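PDB 2JEK: RV1873 from Mycobacterium tuberculosis, which is of unknown function but belongs to the DUF1810 family and folds as an all-helical, right-handed superhelix. Local coordinates for residues A[44-48]-A[137-142]; A[65-69]-A[111-116]; A[78-82]-A[121-125]; A[91-96]-A[128-132]. One frame throughout, in Å; residues are numbered along the deposited sequence.

Contact 1: residues A[44-48]-A[137-142]; sequences QLRGL and RTVALL
The guanidinium group of Arg-137 carries CD2 of Leu-48 over the centre of one face, 3.8 Å above its plane, while the carbonyl oxygen of Gly-47 approaches it obliquely. This is a type II beta turn, from Leu-45 to Leu-48, packed against helix 136-143 near the C-terminus of an all-helical fold. A bend at chi3 (77°) brings the guanidinium back over Leu-48, where NH1 donates to Leu-48 O at 3.3 Å. That bond arrives on a lone pair in the carbonyl plane, with an N-H...O angle of 149°; NH2 adds a weak second bond to the same oxygen. The two side chains lie alongside each other, pointing opposite ways, and pair apolar contact with polar grip. Gly-47 takes the positive phi of the turn, 104°. The rest of the packing is largely aliphatic: Leu-45 sends CD1 among three helix residues, 3.8 Å from CB of Leu-141 and 3.8 Å from CD2 of Leu-142, with CG2 of Thr-138 slightly farther off. The hydroxyl of Thr-138 is bonded to Asp-135 just before the segment. A water links the two segments, accepting from Leu-45 N at 2.9 Å and donating to Thr-138 OG1 at 2.8 Å.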
loop_
_atom_site.group_PDB
_atom_site.type_symbol
_atom_site.label_atom_id
_atom_site.label_comp_id
_atom_site.label_asym_id
_atom_site.label_seq_id
_atom_site.Cartn_x
_atom_site.Cartn_y
_atom_site.Cartn_z
ATOM N N GLN A 44 3.762 1.146 -3.697
ATOM C CA GLN A 44 4.835 1.970 -3.158
ATOM C C GLN A 44 5.497 2.745 -4.298
ATOM O O GLN A 44 5.286 2.445 -5.475
ATOM C CB GLN A 44 5.871 1.099 -2.442
ATOM C CG GLN A 44 6.653 0.176 -3.380
ATOM C CD GLN A 44 7.655 -0.685 -2.662
ATOM O OE1 GLN A 44 8.681 -1.065 -3.224
ATOM N NE2 GLN A 44 7.365 -1.008 -1.416
ATOM N N LEU A 45 6.322 3.731 -3.945
ATOM C CA LEU A 45 6.991 4.531 -4.961
ATOM C C LEU A 45 7.890 3.701 -5.847
ATOM O O LEU A 45 8.611 2.815 -5.385
ATOM C CB LEU A 45 7.831 5.650 -4.350
ATOM C CG LEU A 45 7.083 6.898 -3.888
ATOM C CD1 LEU A 45 8.079 7.887 -3.278
ATOM C CD2 LEU A 45 6.320 7.555 -5.019
ATOM N N ARG A 46 7.851 4.008 -7.138
ATOM C CA ARG A 46 8.761 3.421 -8.094
ATOM C C ARG A 46 10.174 3.842 -7.692
ATOM O O ARG A 46 10.380 4.961 -7.222
ATOM C CB ARG A 46 8.421 3.934 -9.493
ATOM C CG ARG A 46 9.332 3.412 -10.590
ATOM C CD ARG A 46 8.757 3.745 -11.957
ATOM N NE ARG A 46 7.560 2.958 -12.260
ATOM C CZ ARG A 46 6.508 3.419 -12.933
ATOM N NH1 ARG A 46 6.482 4.681 -13.358
ATOM N NH2 ARG A 46 5.472 2.622 -13.172
ATOM N N GLY A 47 11.129 2.933 -7.834
ATOM C CA GLY A 47 12.503 3.247 -7.464
ATOM C C GLY A 47 12.885 2.601 -6.150
ATOM O O GLY A 47 14.069 2.461 -5.843
ATOM N N LEU A 48 11.892 2.201 -5.362
ATOM C CA LEU A 48 12.170 1.468 -4.124
ATOM C C LEU A 48 12.516 -0.005 -4.342
ATOM O O LEU A 48 13.373 -0.545 -3.649
ATOM C CB LEU A 48 11.008 1.592 -3.135
ATOM C CG LEU A 48 10.749 3.008 -2.622
ATOM C CD1 LEU A 48 9.478 3.010 -1.777
ATOM C CD2 LEU A 48 11.942 3.529 -1.810
ATOM N N ARG A 137 13.250 5.902 3.009
ATOM C CA ARG A 137 13.532 6.102 1.593
ATOM C C ARG A 137 12.363 6.797 0.885
ATOM O O ARG A 137 12.577 7.623 0.003
ATOM C CB ARG A 137 13.879 4.769 0.930
ATOM C CG ARG A 137 15.215 4.169 1.422
ATOM C CD ARG A 137 15.377 2.730 0.965
ATOM N NE ARG A 137 15.765 2.640 -0.441
ATOM C CZ ARG A 137 15.354 1.692 -1.283
ATOM N NH1 ARG A 137 14.516 0.740 -0.879
ATOM N NH2 ARG A 137 15.767 1.711 -2.542
ATOM N N THR A 138 11.134 6.485 1.290
ATOM C CA THR A 138 9.958 7.149 0.715
ATOM C C THR A 138 9.924 8.639 1.067
ATOM O O THR A 138 9.661 9.493 0.215
ATOM C CB THR A 138 8.655 6.462 1.179
ATOM O OG1 THR A 138 8.611 5.126 0.656
ATOM C CG2 THR A 138 7.431 7.212 0.667
ATOM N N VAL A 139 10.153 8.955 2.335
ATOM C CA VAL A 139 10.157 10.359 2.767
ATOM C C VAL A 139 11.209 11.152 1.986
ATOM O O VAL A 139 10.944 12.277 1.544
ATOM C CB VAL A 139 10.360 10.504 4.306
ATOM C CG1 VAL A 139 10.459 11.981 4.717
ATOM C CG2 VAL A 139 9.232 9.818 5.072
ATOM N N ALA A 140 12.373 10.545 1.785
ATOM C CA ALA A 140 13.450 11.196 1.038
ATOM C C ALA A 140 13.051 11.455 -0.414
ATOM O O ALA A 140 13.246 12.564 -0.922
ATOM C CB ALA A 140 14.735 10.383 1.115
ATOM N N LEU A 141 12.490 10.443 -1.077
ATOM C CA LEU A 141 12.068 10.575 -2.475
ATOM C C LEU A 141 10.949 11.594 -2.662
ATOM O O LEU A 141 10.799 12.155 -3.749
ATOM C CB LEU A 141 11.613 9.224 -3.048
ATOM C CG LEU A 141 12.647 8.162 -3.434
ATOM C CD1 LEU A 141 11.958 6.826 -3.671
ATOM C CD2 LEU A 141 13.428 8.583 -4.686
ATOM N N LEU A 142 10.154 11.815 -1.614
ATOM C CA LEU A 142 9.030 12.753 -1.682
ATOM C C LEU A 142 9.365 14.198 -1.291
ATOM O O LEU A 142 8.534 15.091 -1.460
ATOM C CB LEU A 142 7.856 12.268 -0.825
ATOM C CG LEU A 142 7.115 11.022 -1.308
ATOM C CD1 LEU A 142 6.087 10.634 -0.278
ATOM C CD2 LEU A 142 6.457 11.232 -2.674
HETATM O O HOH W 1 6.502 4.386 -1.108
#

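Contact 2: residues A[65-69]-A[111-116]; sequences AQAYL and LFARAT
Ala-65 and Ala-115 meet methyl to methyl, their CB atoms 3.9 Å apart, where helix 62-70 packs on helix 101-115. The axes of 65-69 and 111-115 cross at -84°, nearly perpendicular, and approach to 9.5 Å. Around this pair stand larger groups. CD1 of Leu-111 closes on the Ala-65 methyl, and the Phe-112 ring comes in beside it, with Ala-65 O at the ring edge. Leu-69 rests its CG 3.6 Å from Phe-112 CD1 and stretches CD1 onward to CG2 of Thr-116. Tyr-68, its CG anti to the backbone N (chi1 -172°), turns one ring face to Phe-112 CZ, which lies toward the rim; the two planes meet obliquely at 52°. The polar clasp is at the helix end: Gln-66, extended beyond CG, donates from NE2 to Ala-115 O at 2.8 Å, the acceptor lying in its amide plane, and so engages a carbonyl in the last turn of helix 101-115. Farther out, Phe-13 meets the Tyr-68 ring edge-to-face. Leu-78 of helix 74-87 and Phe-122 of helix 120-129 both pack on Phe-112 and Leu-69, while Leu-111 reaches Thr-138 and Leu-142 of helix 136-143.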
loop_
_atom_site.group_PDB
_atom_site.type_symbol
_atom_site.label_atom_id
_atom_site.label_comp_id
_atom_site.label_asym_id
_atom_site.label_seq_id
_atom_site.Cartn_x
_atom_site.Cartn_y
_atom_site.Cartn_z
ATOM N N ALA A 65 -0.040 9.071 -6.764
ATOM C CA ALA A 65 -0.645 8.552 -5.527
ATOM C C ALA A 65 -1.972 9.241 -5.251
ATOM O O ALA A 65 -2.950 8.614 -4.832
ATOM C CB ALA A 65 0.310 8.708 -4.341
ATOM N N GLN A 66 -2.009 10.548 -5.508
ATOM C CA GLN A 66 -3.244 11.311 -5.299
ATOM C C GLN A 66 -4.341 10.882 -6.270
ATOM O O GLN A 66 -5.498 10.712 -5.879
ATOM C CB GLN A 66 -2.964 12.806 -5.402
ATOM C CG GLN A 66 -2.100 13.282 -4.249
ATOM C CD GLN A 66 -1.724 14.739 -4.307
ATOM O OE1 GLN A 66 -1.687 15.348 -5.380
ATOM N NE2 GLN A 66 -1.428 15.313 -3.136
ATOM N N ALA A 67 -3.957 10.671 -7.523
ATOM C CA ALA A 67 -4.899 10.141 -8.522
ATOM C C ALA A 67 -5.411 8.747 -8.142
ATOM O O ALA A 67 -6.579 8.413 -8.347
ATOM C CB ALA A 67 -4.260 10.126 -9.890
ATOM N N TYR A 68 -4.522 7.938 -7.576
ATOM C CA TYR A 68 -4.869 6.589 -7.144
ATOM C C TYR A 68 -5.965 6.646 -6.073
ATOM O O TYR A 68 -6.973 5.927 -6.137
ATOM C CB TYR A 68 -3.597 5.912 -6.620
ATOM C CG TYR A 68 -3.721 4.434 -6.306
ATOM C CD1 TYR A 68 -3.151 3.472 -7.150
ATOM C CD2 TYR A 68 -4.401 4.002 -5.167
ATOM C CE1 TYR A 68 -3.254 2.126 -6.857
ATOM C CE2 TYR A 68 -4.513 2.650 -4.877
ATOM C CZ TYR A 68 -3.949 1.726 -5.734
ATOM O OH TYR A 68 -4.032 0.375 -5.485
ATOM N N LEU A 69 -5.776 7.543 -5.109
ATOM C CA LEU A 69 -6.759 7.735 -4.054
ATOM C C LEU A 69 -8.100 8.253 -4.559
ATOM O O LEU A 69 -9.139 7.910 -4.002
ATOM C CB LEU A 69 -6.215 8.670 -2.982
ATOM C CG LEU A 69 -5.080 8.098 -2.129
ATOM C CD1 LEU A 69 -4.582 9.198 -1.224
ATOM C CD2 LEU A 69 -5.558 6.920 -1.305
ATOM N N LEU A 111 3.813 6.641 1.797
ATOM C CA LEU A 111 3.450 7.355 0.574
ATOM C C LEU A 111 2.034 7.924 0.642
ATOM O O LEU A 111 1.824 9.124 0.419
ATOM C CB LEU A 111 3.571 6.411 -0.623
ATOM C CG LEU A 111 3.008 6.922 -1.958
ATOM C CD1 LEU A 111 3.712 8.193 -2.410
ATOM C CD2 LEU A 111 3.100 5.840 -3.027
ATOM N N PHE A 112 1.056 7.077 0.947
ATOM C CA PHE A 112 -0.331 7.526 0.894
ATOM C C PHE A 112 -0.667 8.478 2.039
ATOM O O PHE A 112 -1.472 9.393 1.868
ATOM C CB PHE A 112 -1.282 6.338 0.739
ATOM C CG PHE A 112 -1.231 5.750 -0.635
ATOM C CD1 PHE A 112 -1.894 6.389 -1.685
ATOM C CD2 PHE A 112 -0.487 4.600 -0.910
ATOM C CE1 PHE A 112 -1.836 5.886 -2.983
ATOM C CE2 PHE A 112 -0.418 4.098 -2.209
ATOM C CZ PHE A 112 -1.096 4.732 -3.247
ATOM N N ALA A 113 0.009 8.331 3.172
ATOM C CA ALA A 113 -0.133 9.311 4.247
ATOM C C ALA A 113 0.349 10.704 3.844
ATOM O O ALA A 113 -0.180 11.706 4.340
ATOM C CB ALA A 113 0.579 8.836 5.504
ATOM N N ARG A 114 1.344 10.774 2.962
ATOM C CA ARG A 114 1.870 12.053 2.490
ATOM C C ARG A 114 1.048 12.599 1.331
ATOM O O ARG A 114 1.109 13.793 1.020
ATOM C CB ARG A 114 3.340 11.925 2.085
ATOM C CG ARG A 114 4.309 11.574 3.214
ATOM C CD ARG A 114 4.667 12.747 4.113
ATOM N NE ARG A 114 5.622 12.347 5.152
ATOM C CZ ARG A 114 6.432 13.184 5.799
ATOM N NH1 ARG A 114 6.427 14.484 5.517
ATOM N NH2 ARG A 114 7.256 12.718 6.727
ATOM N N ALA A 115 0.266 11.730 0.702
ATOM C CA ALA A 115 -0.512 12.106 -0.476
ATOM C C ALA A 115 -1.771 12.902 -0.137
ATOM O O ALA A 115 -2.255 13.694 -0.952
ATOM C CB ALA A 115 -0.864 10.862 -1.294
ATOM N N THR A 116 -2.314 12.676 1.055
ATOM C CA THR A 116 -3.532 13.351 1.482
ATOM C C THR A 116 -3.506 13.607 2.984
ATOM O O THR A 116 -2.921 12.828 3.734
ATOM C CB THR A 116 -4.794 12.530 1.106
ATOM O OG1 THR A 116 -5.959 13.252 1.512
ATOM C CG2 THR A 116 -4.780 11.157 1.795
#

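Contact 3: residues A[78-82]-A[121-125]; sequences LHECT and DFVAL
Leu-78 opens the contact by setting CG 3.9 Å from CE1 of Phe-122, its side chain lying athwart the phenylalanine. It belongs to a helix-helix packing in the interior of the all-helical fold, between helices 74-87 and 120-129; the axes of segments 78-82 and 121-125 run in roughly the same direction, 27° apart, and approach to 10.2 Å. One residue on, His-79 makes the polar link. Its ND1 donates to OD2 of Asp-121 at 2.5 Å, a short and nearly straight bond (165°) that uses the syn lone pair of the carboxylate. Imidazole and carboxylate are almost coplanar, and the acceptor sits at the ring edge. This is a His-carboxylate hydrogen bond, and it holds the imidazole against rotation. The carboxylate is folded back over its own helix: CG of Asp-121 lies between the backbone N and the carbonyl carbon (chi1 51°), which places OD1 over the centre of the Phe-122 ring. The His-79 ring is nearly parallel to that ring but slid aside, with CE1 3.5 Å from Phe-122 CZ. Water 2 also serves OD2, donating to it and to the carbonyl oxygen of His-79. Farther along, Thr-82 sends CG2 toward Leu-125 CD1, 3.9 Å away, and toward the backbone of Asp-121, whose carbonyl is hydrogen-bonded to Asn-86. Its hydroxyl lies at the edge of the Phe-122 ring. That OG1 donates to Leu-78 O at 2.8 Å, and Thr-82 N reaches the same oxygen from the opposite face of the carbonyl plane.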
loop_
_atom_site.group_PDB
_atom_site.type_symbol
_atom_site.label_atom_id
_atom_site.label_comp_id
_atom_site.label_asym_id
_atom_site.label_seq_id
_atom_site.Cartn_x
_atom_site.Cartn_y
_atom_site.Cartn_z
ATOM N N LEU A 78 -8.024 0.568 -1.296
ATOM C CA LEU A 78 -6.847 0.784 -0.458
ATOM C C LEU A 78 -7.237 1.077 0.986
ATOM O O LEU A 78 -6.603 0.588 1.925
ATOM C CB LEU A 78 -5.958 1.888 -1.042
ATOM C CG LEU A 78 -4.676 2.179 -0.258
ATOM C CD1 LEU A 78 -3.766 0.951 -0.203
ATOM C CD2 LEU A 78 -3.911 3.340 -0.848
ATOM N N HIS A 79 -8.301 1.856 1.170
ATOM C CA HIS A 79 -8.790 2.102 2.520
ATOM C C HIS A 79 -9.366 0.820 3.124
ATOM O O HIS A 79 -9.180 0.541 4.319
ATOM C CB HIS A 79 -9.841 3.205 2.531
ATOM C CG HIS A 79 -9.286 4.571 2.271
ATOM N ND1 HIS A 79 -8.574 5.273 3.219
ATOM C CD2 HIS A 79 -9.376 5.380 1.192
ATOM C CE1 HIS A 79 -8.239 6.454 2.730
ATOM N NE2 HIS A 79 -8.712 6.543 1.500
ATOM N N GLU A 80 -10.070 0.032 2.306
ATOM C CA GLU A 80 -10.578 -1.254 2.786
ATOM C C GLU A 80 -9.446 -2.142 3.286
ATOM O O GLU A 80 -9.515 -2.701 4.384
ATOM C CB GLU A 80 -11.366 -1.979 1.687
ATOM C CG GLU A 80 -11.589 -3.470 1.965
ATOM C CD GLU A 80 -12.542 -4.118 0.982
ATOM O OE1 GLU A 80 -12.427 -3.845 -0.234
ATOM O OE2 GLU A 80 -13.391 -4.921 1.430
ATOM N N CYS A 81 -8.384 -2.245 2.491
ATOM C CA CYS A 81 -7.286 -3.150 2.816
ATOM C C CYS A 81 -6.525 -2.650 4.023
ATOM O O CYS A 81 -6.133 -3.434 4.869
ATOM C CB CYS A 81 -6.369 -3.303 1.607
ATOM S SG CYS A 81 -7.104 -4.269 0.266
ATOM N N THR A 82 -6.313 -1.343 4.100
ATOM C CA THR A 82 -5.661 -0.740 5.266
ATOM C C THR A 82 -6.488 -0.990 6.531
ATOM O O THR A 82 -5.939 -1.386 7.564
ATOM C CB THR A 82 -5.467 0.767 5.028
ATOM O OG1 THR A 82 -4.649 0.943 3.866
ATOM C CG2 THR A 82 -4.805 1.462 6.225
ATOM N N ASP A 121 -6.364 6.435 8.429
ATOM C CA ASP A 121 -6.153 4.991 8.447
ATOM C C ASP A 121 -4.700 4.604 8.144
ATOM O O ASP A 121 -4.177 3.674 8.760
ATOM C CB ASP A 121 -7.144 4.234 7.558
ATOM C CG ASP A 121 -7.234 4.782 6.156
ATOM O OD1 ASP A 121 -6.685 5.865 5.854
ATOM O OD2 ASP A 121 -7.902 4.114 5.334
ATOM N N PHE A 122 -4.059 5.322 7.228
ATOM C CA PHE A 122 -2.661 5.051 6.883
ATOM C C PHE A 122 -1.771 5.345 8.079
ATOM O O PHE A 122 -0.912 4.542 8.433
ATOM C CB PHE A 122 -2.218 5.878 5.666
ATOM C CG PHE A 122 -3.165 5.801 4.479
ATOM C CD1 PHE A 122 -3.611 4.568 4.003
ATOM C CD2 PHE A 122 -3.601 6.960 3.841
ATOM C CE1 PHE A 122 -4.487 4.475 2.916
ATOM C CE2 PHE A 122 -4.478 6.881 2.746
ATOM C CZ PHE A 122 -4.917 5.631 2.290
ATOM N N VAL A 123 -1.998 6.491 8.710
ATOM C CA VAL A 123 -1.203 6.897 9.862
ATOM C C VAL A 123 -1.487 5.987 11.053
ATOM O O VAL A 123 -0.565 5.626 11.787
ATOM C CB VAL A 123 -1.420 8.386 10.212
ATOM C CG1 VAL A 123 -0.503 8.781 11.352
ATOM C CG2 VAL A 123 -1.105 9.248 9.010
ATOM N N ALA A 124 -2.742 5.584 11.226
ATOM C CA ALA A 124 -3.108 4.643 12.288
ATOM C C ALA A 124 -2.355 3.323 12.142
ATOM O O ALA A 124 -1.918 2.735 13.140
ATOM C CB ALA A 124 -4.609 4.395 12.314
ATOM N N LEU A 125 -2.193 2.857 10.902
ATOM C CA LEU A 125 -1.482 1.594 10.672
ATOM C C LEU A 125 -0.013 1.769 11.082
ATOM O O LEU A 125 0.552 0.920 11.788
ATOM C CB LEU A 125 -1.629 1.125 9.217
ATOM C CG LEU A 125 -1.336 -0.362 8.960
ATOM C CD1 LEU A 125 -2.072 -0.815 7.713
ATOM C CD2 LEU A 125 0.166 -0.632 8.814
HETATM O O HOH W 2 -9.721 2.395 6.281
#

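Contact 4: residues A[91-96]-A[128-132]; sequences RSIEEI and KYYGG. With SO4 (sulfate ion), chain B.
Ile-93 stands nearly perpendicular to Tyr-129, placing CD1 over one face of the phenol in a CH-pi contact 3.9 Å from the ring centroid. With CG1 anti to the backbone N (chi1 -158°), the branch is carried across the ring, while Lys-128 CG lies over the centre of the opposite face, sandwiching the tyrosine. Arg-91 O stands at the ring edge, 3.4 Å from CE1. Ile-96 adds its CD1 near the phenol end. Ile-93 also meets a second tyrosine crosswise, with CG1 3.4 Å from Tyr-130 OH. Both hydroxyls have partners beyond the two segments: Tyr-129 OH is bonded to Val-85 O and Tyr-130 OH to Asp-102 O. Two waters bridge the segments, one from backbone to backbone, between Ile-93 N and Tyr-129 O, the other from Arg-91 N to Tyr-129 OH, to which it donates at 3.2 Å. Lys-128, extended, gives NZ to sulfate O2 at 2.9 Å and also to the carbonyls of Asn-86 and Val-88; the ion, also held by Gln-89, probably comes from the crystallisation liquor. This is helix-end packing within the helical superhelix, in which the C-terminal end of helix 120-129 packs Tyr-129 and Tyr-130 on Ile-93 of the short, weakly bonded helix 93-96.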
loop_
_atom_site.group_PDB
_atom_site.type_symbol
_atom_site.label_atom_id
_atom_site.label_comp_id
_atom_site.label_asym_id
_atom_site.label_seq_id
_atom_site.Cartn_x
_atom_site.Cartn_y
_atom_site.Cartn_z
ATOM N N ARG A 91 -1.422 -9.686 16.657
ATOM C CA ARG A 91 -0.352 -10.071 15.741
ATOM C C ARG A 91 0.542 -8.893 15.389
ATOM O O ARG A 91 0.052 -7.785 15.150
ATOM C CB ARG A 91 -0.931 -10.689 14.469
ATOM C CG ARG A 91 -1.571 -12.052 14.668
ATOM C CD ARG A 91 -1.900 -12.682 13.332
ATOM N NE ARG A 91 -2.902 -13.736 13.461
ATOM C CZ ARG A 91 -3.202 -14.608 12.501
ATOM N NH1 ARG A 91 -2.567 -14.561 11.333
ATOM N NH2 ARG A 91 -4.128 -15.537 12.716
ATOM N N SER A 92 1.852 -9.133 15.359
ATOM C CA SER A 92 2.792 -8.135 14.883
ATOM C C SER A 92 2.668 -8.090 13.367
ATOM O O SER A 92 2.145 -9.018 12.743
ATOM C CB SER A 92 4.223 -8.486 15.281
ATOM O OG SER A 92 4.678 -9.613 14.548
ATOM N N ILE A 93 3.153 -7.012 12.767
ATOM C CA ILE A 93 2.966 -6.855 11.339
ATOM C C ILE A 93 3.699 -7.953 10.558
ATOM O O ILE A 93 3.242 -8.352 9.489
ATOM C CB ILE A 93 3.360 -5.436 10.871
ATOM C CG1 ILE A 93 2.686 -5.089 9.526
ATOM C CG2 ILE A 93 4.870 -5.262 10.853
ATOM C CD1 ILE A 93 1.161 -5.114 9.545
ATOM N N GLU A 94 4.804 -8.464 11.112
ATOM C CA GLU A 94 5.583 -9.516 10.440
ATOM C C GLU A 94 4.881 -10.866 10.476
ATOM O O GLU A 94 5.211 -11.768 9.698
ATOM C CB GLU A 94 6.993 -9.637 11.027
ATOM C CG GLU A 94 7.822 -8.362 10.949
ATOM C CD GLU A 94 7.754 -7.523 12.224
ATOM O OE1 GLU A 94 6.767 -7.644 12.996
ATOM O OE2 GLU A 94 8.697 -6.731 12.447
ATOM N N GLU A 95 3.902 -10.994 11.365
ATOM C CA GLU A 95 3.059 -12.182 11.404
ATOM C C GLU A 95 1.947 -12.126 10.357
ATOM O O GLU A 95 1.460 -13.164 9.908
ATOM C CB GLU A 95 2.487 -12.384 12.811
ATOM C CG GLU A 95 3.563 -12.820 13.810
ATOM C CD GLU A 95 3.076 -12.909 15.244
ATOM O OE1 GLU A 95 2.514 -11.925 15.764
ATOM O OE2 GLU A 95 3.309 -13.960 15.869
ATOM N N ILE A 96 1.558 -10.914 9.959
ATOM C CA ILE A 96 0.512 -10.737 8.951
ATOM C C ILE A 96 1.139 -10.694 7.553
ATOM O O ILE A 96 0.637 -11.335 6.615
ATOM C CB ILE A 96 -0.306 -9.431 9.198
ATOM C CG1 ILE A 96 -0.902 -9.423 10.615
ATOM C CG2 ILE A 96 -1.414 -9.286 8.139
ATOM C CD1 ILE A 96 -1.437 -8.062 11.062
ATOM N N LYS A 128 0.181 1.846 14.896
ATOM C CA LYS A 128 -0.099 0.577 15.562
ATOM C C LYS A 128 1.028 -0.430 15.372
ATOM O O LYS A 128 1.398 -1.166 16.303
ATOM C CB LYS A 128 -1.417 -0.025 15.051
ATOM C CG LYS A 128 -1.736 -1.381 15.676
ATOM C CD LYS A 128 -3.157 -1.803 15.398
ATOM C CE LYS A 128 -3.416 -3.230 15.867
ATOM N NZ LYS A 128 -4.844 -3.614 15.716
ATOM N N TYR A 129 1.569 -0.464 14.160
ATOM C CA TYR A 129 2.445 -1.562 13.757
ATOM C C TYR A 129 3.915 -1.209 13.553
ATOM O O TYR A 129 4.756 -2.121 13.517
ATOM C CB TYR A 129 1.924 -2.176 12.466
ATOM C CG TYR A 129 0.657 -2.946 12.627
ATOM C CD1 TYR A 129 0.660 -4.198 13.251
ATOM C CD2 TYR A 129 -0.544 -2.457 12.110
ATOM C CE1 TYR A 129 -0.500 -4.926 13.383
ATOM C CE2 TYR A 129 -1.723 -3.183 12.235
ATOM C CZ TYR A 129 -1.697 -4.421 12.875
ATOM O OH TYR A 129 -2.854 -5.138 12.981
ATOM N N TYR A 130 4.223 0.080 13.410
ATOM C CA TYR A 130 5.588 0.522 13.092
ATOM C C TYR A 130 6.084 1.583 14.072
ATOM O O TYR A 130 6.968 2.367 13.742
ATOM C CB TYR A 130 5.684 1.065 11.658
ATOM C CG TYR A 130 5.387 0.021 10.597
ATOM C CD1 TYR A 130 6.405 -0.778 10.080
ATOM C CD2 TYR A 130 4.087 -0.190 10.150
ATOM C CE1 TYR A 130 6.124 -1.760 9.116
ATOM C CE2 TYR A 130 3.790 -1.159 9.203
ATOM C CZ TYR A 130 4.812 -1.937 8.679
ATOM O OH TYR A 130 4.471 -2.881 7.741
ATOM N N GLY A 131 5.465 1.630 15.249
ATOM C CA GLY A 131 5.854 2.604 16.287
ATOM C C GLY A 131 5.743 4.061 15.856
ATOM O O GLY A 131 6.466 4.921 16.357
ATOM N N GLY A 132 4.837 4.341 14.914
ATOM C CA GLY A 132 4.657 5.685 14.386
ATOM C C GLY A 132 5.708 6.106 13.378
ATOM O O GLY A 132 5.721 7.264 12.933
HETATM S S SO4 B . -6.904 -1.637 17.893
HETATM O O1 SO4 B . -7.751 -1.653 19.084
HETATM O O2 SO4 B . -5.652 -2.340 18.161
HETATM O O3 SO4 B . -6.647 -0.263 17.475
HETATM O O4 SO4 B . -7.613 -2.357 16.833
HETATM O O HOH W 3 -2.495 -7.213 15.403
HETATM O O HOH W 4 4.185 -4.692 14.360
#

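Overall arrangement
Together the four contacts illustrate how a helical superhelix is tied by overlapping closures. Contact 1 brackets the other three along the chain, whereas contacts 2, 3 and 4 interlock, their segments alternating. Contacts 1 and 2 lie 12 Å apart between centres and touch where Leu-45 CD2 reaches Leu-111 CD1 at 3.7 Å. Contact 2 passes into contact 3, also 12 Å away centre to centre, through Phe-112 CG and Leu-78 CD2, 3.6 Å apart. Contacts 3 and 4 share helix 120-129 and meet at Leu-125 and Tyr-130. Contacts 1 and 4 do not touch, their centres about 21 Å apart. No active site is known; the bound sulfate lies at contact 4.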